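Long-range contacts in PhnB-like domain-containing protein (Pseudomonas aeruginosa, PDB 1U69), which is of unknown function but belongs to the glyoxalase-related PhnB-like family and has been proposed as a potential drug-resistance protein: residues Thr22-Asp30 and Glu89-Asn100; Gly102-Cys110 and Ala143-Asp151. One frame throughout, in Å; residues are numbered along the deposited sequence.

Interaction 1. Residues Thr22-Asp30 and Glu89-Asn100; sequences TFYAETFPD and ETDRLWNAIVDN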
ATOM      1  N   THR A  22      -6.393  14.782  15.073  1.00  7.82           N
ATOM      2  CA  THR A  22      -5.986  14.301  16.380  1.00  8.19           C
ATOM      3  C   THR A  22      -6.854  13.115  16.786  1.00  8.21           C
ATOM      4  O   THR A  22      -6.357  12.120  17.300  1.00  8.37           O
ATOM      5  CB  THR A  22      -6.102  15.423  17.414  1.00  8.86           C
ATOM      6  OG1 THR A  22      -5.198  16.481  17.068  1.00  9.49           O
ATOM      7  CG2 THR A  22      -5.639  14.945  18.775  1.00  8.36           C
ATOM      8  N   PHE A  23      -8.160  13.235  16.571  1.00  8.17           N
ATOM      9  CA  PHE A  23      -9.086  12.138  16.849  1.00  8.05           C
ATOM     10  C   PHE A  23      -8.744  10.891  16.038  1.00  8.22           C
ATOM     11  O   PHE A  23      -8.751   9.785  16.567  1.00  7.82           O
ATOM     12  CB  PHE A  23     -10.535  12.579  16.564  1.00  7.98           C
ATOM     13  CG  PHE A  23     -11.552  11.459  16.662  1.00  8.75           C
ATOM     14  CD1 PHE A  23     -11.950  10.972  17.883  1.00 10.24           C
ATOM     15  CD2 PHE A  23     -12.092  10.892  15.521  1.00 10.53           C
ATOM     16  CE1 PHE A  23     -12.871   9.929  17.962  1.00 11.03           C
ATOM     17  CE2 PHE A  23     -13.019   9.854  15.601  1.00 12.02           C
ATOM     18  CZ  PHE A  23     -13.399   9.382  16.823  1.00 11.21           C
ATOM     19  N   TYR A  24      -8.464  11.055  14.750  1.00  7.93           N
ATOM     20  CA  TYR A  24      -8.179   9.895  13.927  1.00  8.60           C
ATOM     21  C   TYR A  24      -6.897   9.230  14.434  1.00  9.21           C
ATOM     22  O   TYR A  24      -6.797   8.012  14.477  1.00  9.75           O
ATOM     23  CB  TYR A  24      -8.016  10.271  12.456  1.00  7.92           C
ATOM     24  CG  TYR A  24      -9.186  10.971  11.791  1.00  8.30           C
ATOM     25  CD1 TYR A  24     -10.514  10.688  12.129  1.00  9.16           C
ATOM     26  CD2 TYR A  24      -8.959  11.909  10.793  1.00  8.23           C
ATOM     27  CE1 TYR A  24     -11.573  11.336  11.493  1.00  8.47           C
ATOM     28  CE2 TYR A  24     -10.008  12.541  10.141  1.00  8.96           C
ATOM     29  CZ  TYR A  24     -11.316  12.267  10.508  1.00  8.77           C
ATOM     30  OH  TYR A  24     -12.348  12.902   9.851  1.00  9.05           O
ATOM     31  N   ALA A  25      -5.932  10.040  14.839  1.00  9.82           N
ATOM     32  CA  ALA A  25      -4.627   9.525  15.244  1.00 10.33           C
ATOM     33  C   ALA A  25      -4.708   8.684  16.522  1.00 11.66           C
ATOM     34  O   ALA A  25      -3.942   7.726  16.700  1.00 12.62           O
ATOM     35  CB  ALA A  25      -3.630  10.669  15.397  1.00 10.90           C
ATOM     36  N   GLU A  26      -5.647   9.024  17.393  1.00 11.95           N
ATOM     37  CA  GLU A  26      -5.791   8.299  18.644  1.00 12.75           C
ATOM     38  C   GLU A  26      -6.788   7.144  18.511  1.00 12.87           C
ATOM     39  O   GLU A  26      -6.838   6.274  19.371  1.00 14.23           O
ATOM     40  CB  GLU A  26      -6.155   9.249  19.784  1.00 13.51           C
ATOM     41  CG  GLU A  26      -7.489   9.939  19.636  1.00 15.21           C
ATOM     42  CD  GLU A  26      -7.622  11.187  20.501  1.00 17.73           C
ATOM     43  OE1 GLU A  26      -6.660  11.550  21.215  1.00 20.74           O
ATOM     44  OE2 GLU A  26      -8.701  11.803  20.444  1.00 20.04           O
ATOM     45  N   THR A  27      -7.536   7.121  17.409  1.00 11.70           N
ATOM     46  CA  THR A  27      -8.584   6.126  17.181  1.00 11.49           C
ATOM     47  C   THR A  27      -8.096   4.954  16.355  1.00 11.26           C
ATOM     48  O   THR A  27      -8.276   3.817  16.730  1.00 11.31           O
ATOM     49  CB  THR A  27      -9.782   6.782  16.473  1.00 11.68           C
ATOM     50  OG1 THR A  27     -10.425   7.700  17.372  1.00 12.26           O
ATOM     51  CG2 THR A  27     -10.872   5.761  16.138  1.00 11.42           C
ATOM     52  N   PHE A  28      -7.507   5.237  15.201  1.00  9.99           N
ATOM     53  CA  PHE A  28      -7.109   4.184  14.285  1.00 10.32           C
ATOM     54  C   PHE A  28      -5.664   3.770  14.523  1.00 10.85           C
ATOM     55  O   PHE A  28      -4.837   4.585  14.935  1.00 10.99           O
ATOM     56  CB  PHE A  28      -7.269   4.669  12.846  1.00  9.58           C
ATOM     57  CG  PHE A  28      -8.673   5.028  12.491  1.00  8.90           C
ATOM     58  CD1 PHE A  28      -9.606   4.035  12.240  1.00  9.29           C
ATOM     59  CD2 PHE A  28      -9.064   6.355  12.390  1.00  9.86           C
ATOM     60  CE1 PHE A  28     -10.917   4.373  11.898  1.00  8.52           C
ATOM     61  CE2 PHE A  28     -10.368   6.698  12.072  1.00  9.95           C
ATOM     62  CZ  PHE A  28     -11.291   5.718  11.824  1.00  8.82           C
ATOM     63  N   PRO A  29      -5.336   2.520  14.210  1.00 10.91           N
ATOM     64  CA  PRO A  29      -3.948   2.069  14.289  1.00 11.64           C
ATOM     65  C   PRO A  29      -3.084   2.740  13.226  1.00 11.01           C
ATOM     66  O   PRO A  29      -3.620   3.186  12.188  1.00 10.61           O
ATOM     67  CB  PRO A  29      -4.066   0.574  13.996  1.00 11.53           C
ATOM     68  CG  PRO A  29      -5.255   0.470  13.125  1.00 12.09           C
ATOM     69  CD  PRO A  29      -6.224   1.468  13.682  1.00 11.75           C
ATOM     70  N   ASP A  30      -1.772   2.785  13.451  1.00 12.11           N
ATOM     71  CA  ASP A  30      -0.818   3.306  12.461  1.00 12.25           C
ATOM     72  C   ASP A  30      -1.272   4.636  11.857  1.00 12.19           C
ATOM     73  O   ASP A  30      -1.282   4.838  10.633  1.00 12.40           O
ATOM     74  CB  ASP A  30      -0.557   2.267  11.356  1.00 13.63           C
ATOM     75  CG  ASP A  30       0.748   2.512  10.629  1.00 14.75           C
ATOM     76  OD1 ASP A  30       1.721   2.924  11.271  1.00 19.35           O
ATOM     77  OD2 ASP A  30       0.907   2.319   9.406  1.00 22.00           O
ATOM     78  N   GLU A  89     -11.992  -5.704  16.510  1.00 13.41           N
ATOM     79  CA  GLU A  89     -11.530  -4.483  15.850  1.00 13.16           C
ATOM     80  C   GLU A  89     -12.700  -3.807  15.126  1.00 12.46           C
ATOM     81  O   GLU A  89     -12.813  -2.586  15.132  1.00 12.33           O
ATOM     82  CB  GLU A  89     -10.390  -4.767  14.861  1.00 13.48           C
ATOM     83  CG  GLU A  89      -9.993  -3.526  14.062  1.00 14.03           C
ATOM     84  CD  GLU A  89      -8.787  -3.729  13.164  1.00 15.05           C
ATOM     85  OE1 GLU A  89      -8.700  -4.783  12.505  1.00 16.65           O
ATOM     86  OE2 GLU A  89      -7.937  -2.820  13.121  1.00 17.57           O
ATOM     87  N   THR A  90     -13.558  -4.617  14.511  1.00 12.91           N
ATOM     88  CA  THR A  90     -14.767  -4.121  13.843  1.00 11.93           C
ATOM     89  C   THR A  90     -15.590  -3.296  14.809  1.00 11.65           C
ATOM     90  O   THR A  90     -15.918  -2.162  14.527  1.00 11.23           O
ATOM     91  CB  THR A  90     -15.582  -5.298  13.257  1.00 12.18           C
ATOM     92  OG1 THR A  90     -14.763  -6.040  12.339  1.00 12.99           O
ATOM     93  CG2 THR A  90     -16.767  -4.812  12.414  1.00 12.52           C
ATOM     94  N   ASP A  91     -15.893  -3.849  15.985  1.00 11.02           N
ATOM     95  CA  ASP A  91     -16.693  -3.136  16.963  1.00 11.31           C
ATOM     96  C   ASP A  91     -16.000  -1.892  17.474  1.00 10.66           C
ATOM     97  O   ASP A  91     -16.625  -0.849  17.625  1.00 11.40           O
ATOM     98  CB  ASP A  91     -17.017  -4.037  18.168  1.00 11.51           C
ATOM     99  CG  ASP A  91     -17.885  -5.210  17.801  1.00 14.45           C
ATOM    100  OD1 ASP A  91     -18.402  -5.251  16.665  1.00 14.82           O
ATOM    101  OD2 ASP A  91     -18.090  -6.159  18.594  1.00 16.99           O
ATOM    102  N   ARG A  92     -14.703  -1.993  17.732  1.00 10.85           N
ATOM    103  CA  ARG A  92     -13.988  -0.881  18.344  1.00 10.92           C
ATOM    104  C   ARG A  92     -13.999   0.331  17.432  1.00  9.97           C
ATOM    105  O   ARG A  92     -14.242   1.450  17.884  1.00 10.50           O
ATOM    106  CB  ARG A  92     -12.547  -1.267  18.703  1.00 11.18           C
ATOM    107  CG  ARG A  92     -11.832  -0.179  19.461  1.00 12.39           C
ATOM    108  CD  ARG A  92     -10.362  -0.491  19.740  1.00 15.08           C
ATOM    109  NE  ARG A  92      -9.452  -0.298  18.595  1.00 16.07           N
ATOM    110  CZ  ARG A  92      -9.102   0.888  18.082  1.00 17.80           C
ATOM    111  NH1 ARG A  92      -9.586   2.029  18.585  1.00 16.35           N
ATOM    112  NH2 ARG A  92      -8.240   0.934  17.064  1.00 19.61           N
ATOM    113  N   LEU A  93     -13.743   0.111  16.142  1.00 10.26           N
ATOM    114  CA  LEU A  93     -13.614   1.205  15.196  1.00 10.12           C
ATOM    115  C   LEU A  93     -14.975   1.799  14.859  1.00  9.72           C
ATOM    116  O   LEU A  93     -15.137   3.023  14.809  1.00 10.61           O
ATOM    117  CB  LEU A  93     -12.871   0.726  13.937  1.00  9.79           C
ATOM    118  CG  LEU A  93     -11.384   0.387  14.141  1.00 10.17           C
ATOM    119  CD1 LEU A  93     -10.734   0.058  12.785  1.00 10.63           C
ATOM    120  CD2 LEU A  93     -10.649   1.517  14.819  1.00 10.62           C
ATOM    121  N   TRP A  94     -15.944   0.937  14.633  1.00 10.45           N
ATOM    122  CA  TRP A  94     -17.323   1.369  14.383  1.00 10.45           C
ATOM    123  C   TRP A  94     -17.835   2.241  15.540  1.00 10.03           C
ATOM    124  O   TRP A  94     -18.336   3.348  15.344  1.00 11.23           O
ATOM    125  CB  TRP A  94     -18.206   0.138  14.208  1.00 10.94           C
ATOM    126  CG  TRP A  94     -19.684   0.425  14.150  1.00 11.52           C
ATOM    127  CD1 TRP A  94     -20.538   0.549  15.204  1.00 11.02           C
ATOM    128  CD2 TRP A  94     -20.476   0.617  12.974  1.00 11.07           C
ATOM    129  NE1 TRP A  94     -21.814   0.802  14.766  1.00 10.29           N
ATOM    130  CE2 TRP A  94     -21.800   0.858  13.392  1.00 10.41           C
ATOM    131  CE3 TRP A  94     -20.198   0.609  11.603  1.00 11.21           C
ATOM    132  CZ2 TRP A  94     -22.843   1.078  12.496  1.00 10.90           C
ATOM    133  CZ3 TRP A  94     -21.222   0.853  10.723  1.00 10.81           C
ATOM    134  CH2 TRP A  94     -22.534   1.067  11.163  1.00 10.67           C
ATOM    135  N   ASN A  95     -17.668   1.746  16.753  1.00 10.54           N
ATOM    136  CA  ASN A  95     -18.142   2.465  17.924  1.00 10.54           C
ATOM    137  C   ASN A  95     -17.413   3.790  18.116  1.00 10.44           C
ATOM    138  O   ASN A  95     -18.024   4.782  18.508  1.00 10.99           O
ATOM    139  CB  ASN A  95     -18.000   1.597  19.159  1.00 10.50           C
ATOM    140  CG  ASN A  95     -19.030   0.488  19.215  1.00 10.56           C
ATOM    141  OD1 ASN A  95     -20.116   0.581  18.626  1.00 12.95           O
ATOM    142  ND2 ASN A  95     -18.686  -0.586  19.919  1.00 11.68           N
ATOM    143  N   ALA A  96     -16.117   3.813  17.833  1.00 10.71           N
ATOM    144  CA  ALA A  96     -15.337   5.040  17.978  1.00 10.89           C
ATOM    145  C   ALA A  96     -15.864   6.162  17.104  1.00 11.00           C
ATOM    146  O   ALA A  96     -16.055   7.284  17.580  1.00 11.11           O
ATOM    147  CB  ALA A  96     -13.870   4.775  17.678  1.00 10.96           C
ATOM    148  N   ILE A  97     -16.128   5.845  15.832  1.00 10.72           N
ATOM    149  CA  ILE A  97     -16.594   6.831  14.863  1.00 11.14           C
ATOM    150  C   ILE A  97     -18.009   7.279  15.225  1.00 10.47           C
ATOM    151  O   ILE A  97     -18.323   8.474  15.239  1.00 11.68           O
ATOM    152  CB  ILE A  97     -16.525   6.257  13.412  1.00 11.26           C
ATOM    153  CG1 ILE A  97     -15.068   5.953  13.022  1.00 12.40           C
ATOM    154  CG2 ILE A  97     -17.157   7.204  12.418  1.00 11.53           C
ATOM    155  CD1 ILE A  97     -14.928   4.857  11.978  1.00 14.25           C
ATOM    156  N   VAL A  98     -18.868   6.315  15.507  1.00  9.54           N
ATOM    157  CA  VAL A  98     -20.277   6.583  15.728  1.00 10.13           C
ATOM    158  C   VAL A  98     -20.479   7.319  17.056  1.00  9.99           C
ATOM    159  O   VAL A  98     -21.220   8.303  17.134  1.00 10.33           O
ATOM    160  CB  VAL A  98     -21.087   5.258  15.708  1.00  9.85           C
ATOM    161  CG1 VAL A  98     -22.531   5.476  16.190  1.00  9.96           C
ATOM    162  CG2 VAL A  98     -21.084   4.672  14.302  1.00 10.76           C
ATOM    163  N   ASP A  99     -19.780   6.875  18.081  1.00 11.03           N
ATOM    164  CA  ASP A  99     -19.983   7.460  19.398  1.00 10.94           C
ATOM    165  C   ASP A  99     -19.495   8.901  19.480  1.00 11.94           C
ATOM    166  O   ASP A  99     -20.075   9.682  20.206  1.00 11.58           O
ATOM    167  CB  ASP A  99     -19.272   6.667  20.484  1.00 10.62           C
ATOM    168  CG  ASP A  99     -19.860   5.288  20.692  1.00  9.92           C
ATOM    169  OD1 ASP A  99     -21.030   5.034  20.308  1.00 12.67           O
ATOM    170  OD2 ASP A  99     -19.181   4.399  21.248  1.00 10.12           O
ATOM    171  N   ASN A 100     -18.407   9.246  18.802  1.00 12.08           N
ATOM    172  CA  ASN A 100     -17.876  10.611  18.906  1.00 12.58           C
ATOM    173  C   ASN A 100     -18.603  11.578  17.990  1.00 12.24           C
ATOM    174  O   ASN A 100     -18.011  12.117  17.057  1.00 12.35           O
ATOM    175  CB  ASN A 100     -16.371  10.668  18.634  1.00 13.32           C
ATOM    176  CG  ASN A 100     -15.820  12.103  18.661  1.00 16.02           C
ATOM    177  OD1 ASN A 100     -16.037  12.863  19.622  1.00 17.08           O
ATOM    178  ND2 ASN A 100     -15.116  12.479  17.601  1.00 17.16           N
TER
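F23 and N100 meet ring to amide. The two side chains approach from opposite directions, and ND2 of N100 lies 3.4 Å above the F23 ring plane, over its centre. The ring and amide planes are 34° apart, so they are not parallel. N100 CG stands anti to the backbone N (chi1 177°), which extends the amide across to the ring. The opposite ring face carries T27 OG1, which is tied to F23 O by a 2.8 Å hydrogen bond. The carbonyl O of A96 sits at the ring edge, in plane.

One turn on, T27 CG2 touches A96 CB at 3.5 Å. F28 reaches deeper. Its CZ meets I97 CD1 at 3.7 Å, the two side chains crossing at about a right angle, and its CD1 packs on L93 CD2. W118 stacks on the F28 ring.

R92 closes the outer side. Its chain bends at chi3 (78°) and presents the guanidinium end-on. NH1 and NH2 each donate to T27 O at 2.9 Å, both with the acceptor in the guanidinium plane. P29 CD lies near that plane, beyond NH2.

The nearly antiparallel helices 17-27 and 87-99 go with the first and second sheets, consistent with the paired modules of a glyoxalase-type fold. T27 O belongs to the last turn of helix 17-27, and the cation probably suits that partly negative helix end.

Interaction 2. Residues Gly102-Cys110 and Ala143-Asp151; sequences GEESACGWC and AMMTMGRID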
ATOM      1  N   GLY A 102     -20.852  10.979  15.848  1.00 11.59           N
ATOM      2  CA  GLY A 102     -21.051  10.405  14.524  1.00 11.51           C
ATOM      3  C   GLY A 102     -22.434   9.808  14.353  1.00 12.44           C
ATOM      4  O   GLY A 102     -23.314  10.012  15.200  1.00 12.95           O
ATOM      5  N   GLU A 103     -22.629   9.089  13.239  1.00 12.28           N
ATOM      6  CA  GLU A 103     -23.878   8.393  12.924  1.00 12.63           C
ATOM      7  C   GLU A 103     -23.639   6.974  12.398  1.00 12.39           C
ATOM      8  O   GLU A 103     -22.667   6.708  11.670  1.00 11.84           O
ATOM      9  CB  GLU A 103     -24.690   9.155  11.867  1.00 13.50           C
ATOM     10  CG  GLU A 103     -24.885  10.633  12.139  1.00 17.40           C
ATOM     11  CD  GLU A 103     -26.005  10.906  13.107  1.00 21.88           C
ATOM     12  OE1 GLU A 103     -26.766   9.966  13.434  1.00 25.69           O
ATOM     13  OE2 GLU A 103     -26.141  12.078  13.533  1.00 26.57           O
ATOM     14  N   GLU A 104     -24.542   6.066  12.761  1.00 12.46           N
ATOM     15  CA  GLU A 104     -24.589   4.749  12.152  1.00 13.07           C
ATOM     16  C   GLU A 104     -25.214   4.834  10.772  1.00 12.91           C
ATOM     17  O   GLU A 104     -26.064   5.690  10.522  1.00 13.57           O
ATOM     18  CB  GLU A 104     -25.410   3.783  12.999  1.00 14.23           C
ATOM     19  CG  GLU A 104     -24.827   3.535  14.366  1.00 16.97           C
ATOM     20  CD  GLU A 104     -25.520   2.423  15.120  1.00 22.32           C
ATOM     21  OE1 GLU A 104     -24.841   1.454  15.534  1.00 25.27           O
ATOM     22  OE2 GLU A 104     -26.739   2.535  15.313  1.00 24.20           O
ATOM     23  N   SER A 105     -24.770   3.956   9.875  1.00 11.97           N
ATOM     24  CA  SER A 105     -25.422   3.766   8.584  1.00 11.91           C
ATOM     25  C   SER A 105     -25.470   2.273   8.269  1.00 11.36           C
ATOM     26  O   SER A 105     -25.389   1.453   9.179  1.00 12.09           O
ATOM     27  CB  SER A 105     -24.722   4.566   7.480  1.00 11.73           C
ATOM     28  OG  SER A 105     -25.535   4.651   6.319  1.00 13.00           O
ATOM     29  N   ALA A 106     -25.595   1.932   6.990  1.00 11.89           N
ATOM     30  CA  ALA A 106     -25.886   0.568   6.539  1.00 11.17           C
ATOM     31  C   ALA A 106     -24.646  -0.179   6.013  1.00 11.50           C
ATOM     32  O   ALA A 106     -23.754   0.421   5.428  1.00 10.00           O
ATOM     33  CB  ALA A 106     -26.923   0.640   5.430  1.00 12.32           C
ATOM     34  N   CYS A 107     -24.629  -1.498   6.178  1.00 11.37           N
ATOM     35  CA  CYS A 107     -23.654  -2.372   5.524  1.00 12.05           C
ATOM     36  C   CYS A 107     -22.205  -1.988   5.824  1.00 11.21           C
ATOM     37  O   CYS A 107     -21.359  -1.994   4.931  1.00 10.67           O
ATOM     38  CB  CYS A 107     -23.850  -2.370   4.014  1.00 12.15           C
ATOM     39  SG  CYS A 107     -25.543  -2.736   3.505  1.00 16.77           S
ATOM     40  N   GLY A 108     -21.940  -1.631   7.074  1.00 10.54           N
ATOM     41  CA  GLY A 108     -20.593  -1.258   7.491  1.00 10.43           C
ATOM     42  C   GLY A 108     -20.267   0.213   7.333  1.00  9.70           C
ATOM     43  O   GLY A 108     -19.233   0.670   7.806  1.00  9.70           O
ATOM     44  N   TRP A 109     -21.142   0.968   6.676  1.00  9.74           N
ATOM     45  CA  TRP A 109     -20.985   2.411   6.561  1.00  9.10           C
ATOM     46  C   TRP A 109     -21.403   3.130   7.839  1.00  9.10           C
ATOM     47  O   TRP A 109     -22.417   2.795   8.464  1.00  8.51           O
ATOM     48  CB  TRP A 109     -21.828   2.944   5.407  1.00  9.08           C
ATOM     49  CG  TRP A 109     -21.395   2.497   4.018  1.00  9.82           C
ATOM     50  CD1 TRP A 109     -21.411   1.232   3.501  1.00 10.74           C
ATOM     51  CD2 TRP A 109     -20.932   3.350   2.968  1.00  9.75           C
ATOM     52  NE1 TRP A 109     -20.971   1.243   2.195  1.00 12.43           N
ATOM     53  CE2 TRP A 109     -20.669   2.536   1.844  1.00 11.06           C
ATOM     54  CE3 TRP A 109     -20.698   4.732   2.867  1.00 10.95           C
ATOM     55  CZ2 TRP A 109     -20.187   3.060   0.635  1.00 10.42           C
ATOM     56  CZ3 TRP A 109     -20.224   5.251   1.659  1.00 10.05           C
ATOM     57  CH2 TRP A 109     -19.978   4.409   0.569  1.00 10.41           C
ATOM     58  N   CYS A 110     -20.638   4.155   8.184  1.00  9.12           N
ATOM     59  CA  CYS A 110     -20.961   5.079   9.251  1.00  9.54           C
ATOM     60  C   CYS A 110     -20.349   6.443   8.908  1.00  9.49           C
ATOM     61  O   CYS A 110     -19.744   6.622   7.835  1.00  9.27           O
ATOM     62  CB  CYS A 110     -20.450   4.531  10.585  1.00  8.69           C
ATOM     63  SG  CYS A 110     -18.664   4.274  10.642  1.00 10.12           S
ATOM     64  N   ALA A 143     -27.045 -10.939   3.072  1.00 13.86           N
ATOM     65  CA  ALA A 143     -26.954 -10.908   4.538  1.00 13.68           C
ATOM     66  C   ALA A 143     -26.416  -9.549   5.042  1.00 13.83           C
ATOM     67  O   ALA A 143     -26.913  -8.986   6.023  1.00 13.59           O
ATOM     68  CB  ALA A 143     -26.094 -12.049   5.034  1.00 13.85           C
HETATM   69  N   MSE A 144     -25.419  -9.017   4.348  1.00 13.97           N
HETATM   70  CA  MSE A 144     -24.858  -7.702   4.653  1.00 14.29           C
HETATM   71  C   MSE A 144     -25.948  -6.603   4.613  1.00 13.91           C
HETATM   72  O   MSE A 144     -25.924  -5.654   5.408  1.00 13.17           O
HETATM   73  CB  MSE A 144     -23.715  -7.423   3.672  1.00 15.34           C
HETATM   74  CG  MSE A 144     -23.039  -6.065   3.770  1.00 17.70           C
HETATM   75 SE   MSE A 144     -22.261  -5.617   2.055  1.00 23.97          SE
HETATM   76  CE  MSE A 144     -23.927  -5.309   1.112  1.00 21.43           C
HETATM   77  N   MSE A 145     -26.908  -6.750   3.703  1.00 14.04           N
HETATM   78  CA  MSE A 145     -28.011  -5.788   3.556  1.00 14.10           C
HETATM   79  C   MSE A 145     -28.881  -5.647   4.819  1.00 14.16           C
HETATM   80  O   MSE A 145     -29.583  -4.647   4.972  1.00 13.53           O
HETATM   81  CB  MSE A 145     -28.902  -6.165   2.360  1.00 14.91           C
HETATM   82  CG  MSE A 145     -28.295  -5.868   0.994  1.00 16.30           C
HETATM   83 SE   MSE A 145     -27.864  -4.023   0.712  1.00 24.74          SE
HETATM   84  CE  MSE A 145     -29.669  -3.240   0.746  1.00 22.86           C
ATOM     85  N   THR A 146     -28.832  -6.636   5.709  1.00 14.17           N
ATOM     86  CA  THR A 146     -29.605  -6.626   6.968  1.00 14.85           C
ATOM     87  C   THR A 146     -28.852  -6.029   8.168  1.00 14.56           C
ATOM     88  O   THR A 146     -29.365  -6.042   9.298  1.00 14.65           O
ATOM     89  CB  THR A 146     -30.069  -8.069   7.352  1.00 15.24           C
ATOM     90  OG1 THR A 146     -28.945  -8.861   7.750  1.00 16.34           O
ATOM     91  CG2 THR A 146     -30.629  -8.801   6.172  1.00 15.44           C
HETATM   92  N   MSE A 147     -27.654  -5.491   7.929  1.00 14.40           N
HETATM   93  CA  MSE A 147     -26.760  -5.049   9.002  1.00 13.64           C
HETATM   94  C   MSE A 147     -26.435  -3.564   8.956  1.00 13.38           C
HETATM   95  O   MSE A 147     -26.437  -2.970   7.890  1.00 12.43           O
HETATM   96  CB  MSE A 147     -25.432  -5.804   8.885  1.00 13.94           C
HETATM   97  CG  MSE A 147     -25.583  -7.305   9.016  1.00 15.49           C
HETATM   98 SE   MSE A 147     -23.926  -8.209   8.606  1.00 19.81          SE
HETATM   99  CE  MSE A 147     -24.557 -10.054   8.818  1.00 18.99           C
ATOM    100  N   GLY A 148     -26.154  -2.977  10.118  1.00 13.63           N
ATOM    101  CA  GLY A 148     -25.404  -1.729  10.193  1.00 13.55           C
ATOM    102  C   GLY A 148     -23.940  -2.077  10.406  1.00 13.89           C
ATOM    103  O   GLY A 148     -23.188  -2.296   9.456  1.00 13.28           O
ATOM    104  N   ARG A 149     -23.537  -2.157  11.670  1.00 14.16           N
ATOM    105  CA  ARG A 149     -22.253  -2.749  12.036  1.00 14.99           C
ATOM    106  C   ARG A 149     -22.230  -4.198  11.545  1.00 14.63           C
ATOM    107  O   ARG A 149     -23.212  -4.928  11.713  1.00 15.69           O
ATOM    108  CB  ARG A 149     -22.085  -2.694  13.560  1.00 15.29           C
ATOM    109  CG  ARG A 149     -20.741  -3.113  14.102  1.00 17.51           C
ATOM    110  CD  ARG A 149     -20.658  -3.062  15.620  1.00 20.95           C
ATOM    111  NE  ARG A 149     -21.878  -3.573  16.231  1.00 21.47           N
ATOM    112  CZ  ARG A 149     -22.151  -4.862  16.442  1.00 25.89           C
ATOM    113  NH1 ARG A 149     -21.278  -5.816  16.131  1.00 26.76           N
ATOM    114  NH2 ARG A 149     -23.314  -5.201  16.994  1.00 27.76           N
ATOM    115  N   ILE A 150     -21.120  -4.623  10.950  1.00 14.35           N
ATOM    116  CA  ILE A 150     -21.041  -5.960  10.355  1.00 13.94           C
ATOM    117  C   ILE A 150     -20.782  -7.005  11.421  1.00 15.07           C
ATOM    118  O   ILE A 150     -19.818  -6.879  12.177  1.00 15.00           O
ATOM    119  CB  ILE A 150     -19.930  -6.046   9.297  1.00 13.68           C
ATOM    120  CG1 ILE A 150     -20.190  -5.070   8.137  1.00 12.27           C
ATOM    121  CG2 ILE A 150     -19.793  -7.484   8.766  1.00 12.02           C
ATOM    122  CD1 ILE A 150     -21.521  -5.260   7.421  1.00 11.91           C
ATOM    123  N   ASP A 151     -21.635  -8.035  11.459  1.00 15.86           N
ATOM    124  CA  ASP A 151     -21.398  -9.219  12.287  1.00 16.75           C
ATOM    125  C   ASP A 151     -20.799 -10.322  11.426  1.00 16.46           C
ATOM    126  O   ASP A 151     -21.458 -10.885  10.554  1.00 16.28           O
ATOM    127  CB  ASP A 151     -22.679  -9.709  12.951  1.00 17.44           C
ATOM    128  CG  ASP A 151     -22.425 -10.886  13.866  1.00 19.98           C
ATOM    129  OD1 ASP A 151     -21.958 -10.663  15.008  1.00 23.45           O
ATOM    130  OD2 ASP A 151     -22.593 -12.066  13.497  1.00 23.04           O
TER
HETATM  131  O   HOH W   1     -25.452  -1.540  13.886  1.00 27.47           O
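I150 CD1 lies over one face of the C107-G108 peptide, 3.7 Å from C107 C. This peptide is at the tip of a beta hairpin that links strands 103-104 and 109-111. The hairpin lies in the second four-stranded sheet of this glyoxalase-type fold. Its turn is type I' from A106 to W109, with C107 and G108 at the two central positions, both at positive phi.

W109 N bonds back to A106 O and closes the turn. The N-H groups of C107 and G108 bond instead to the chain that follows helix 134-144. C107 N to M147 O is 2.9 Å and nearly straight at 170°. G108 N to G148 O is 2.8 Å and more bent, at 142°. G148 also brings its CA to 3.3 Å from S105 O, a CA-H...O contact. With no side chain on G148, the two backbones can pass this closely.

C107 also meets two selenomethionines, M144 and M145. C107 CB packs on CG of M144 at 3.8 Å. M144 has CG anti to the backbone N (chi1 177°) and bends at chi3, bringing CE back to C107 SG. Helix 123-129 packs against M144 through L125 and I129. On the strand side, one water accepts from R149 N and makes a weak bond to E104 OE1. That oxygen also has a probable hydrogen bond from W94 NE1 of helix 87-99. At the outer margin, C107 SG stands 3.9 Å from SE of M145.

Interactions 1 and 2 have centres 15 Å apart. Helix 87-99 belongs to interaction 1 and touches interaction 2 through D91 and W94. Interaction 1 uses one side of this helix to join it to helix 17-27, so it connects the two halves of the chain, each with its own four-stranded sheet. Interaction 2 holds the later segment 143-151 against the hairpin of the second sheet. D91 OD1 forms a 3.0 Å salt bridge with R149 NH1. W94 NE1 makes a probable hydrogen bond to E104 OE1 at 3.2 Å, and W94 CZ2 lies 3.4 Å from R149 N.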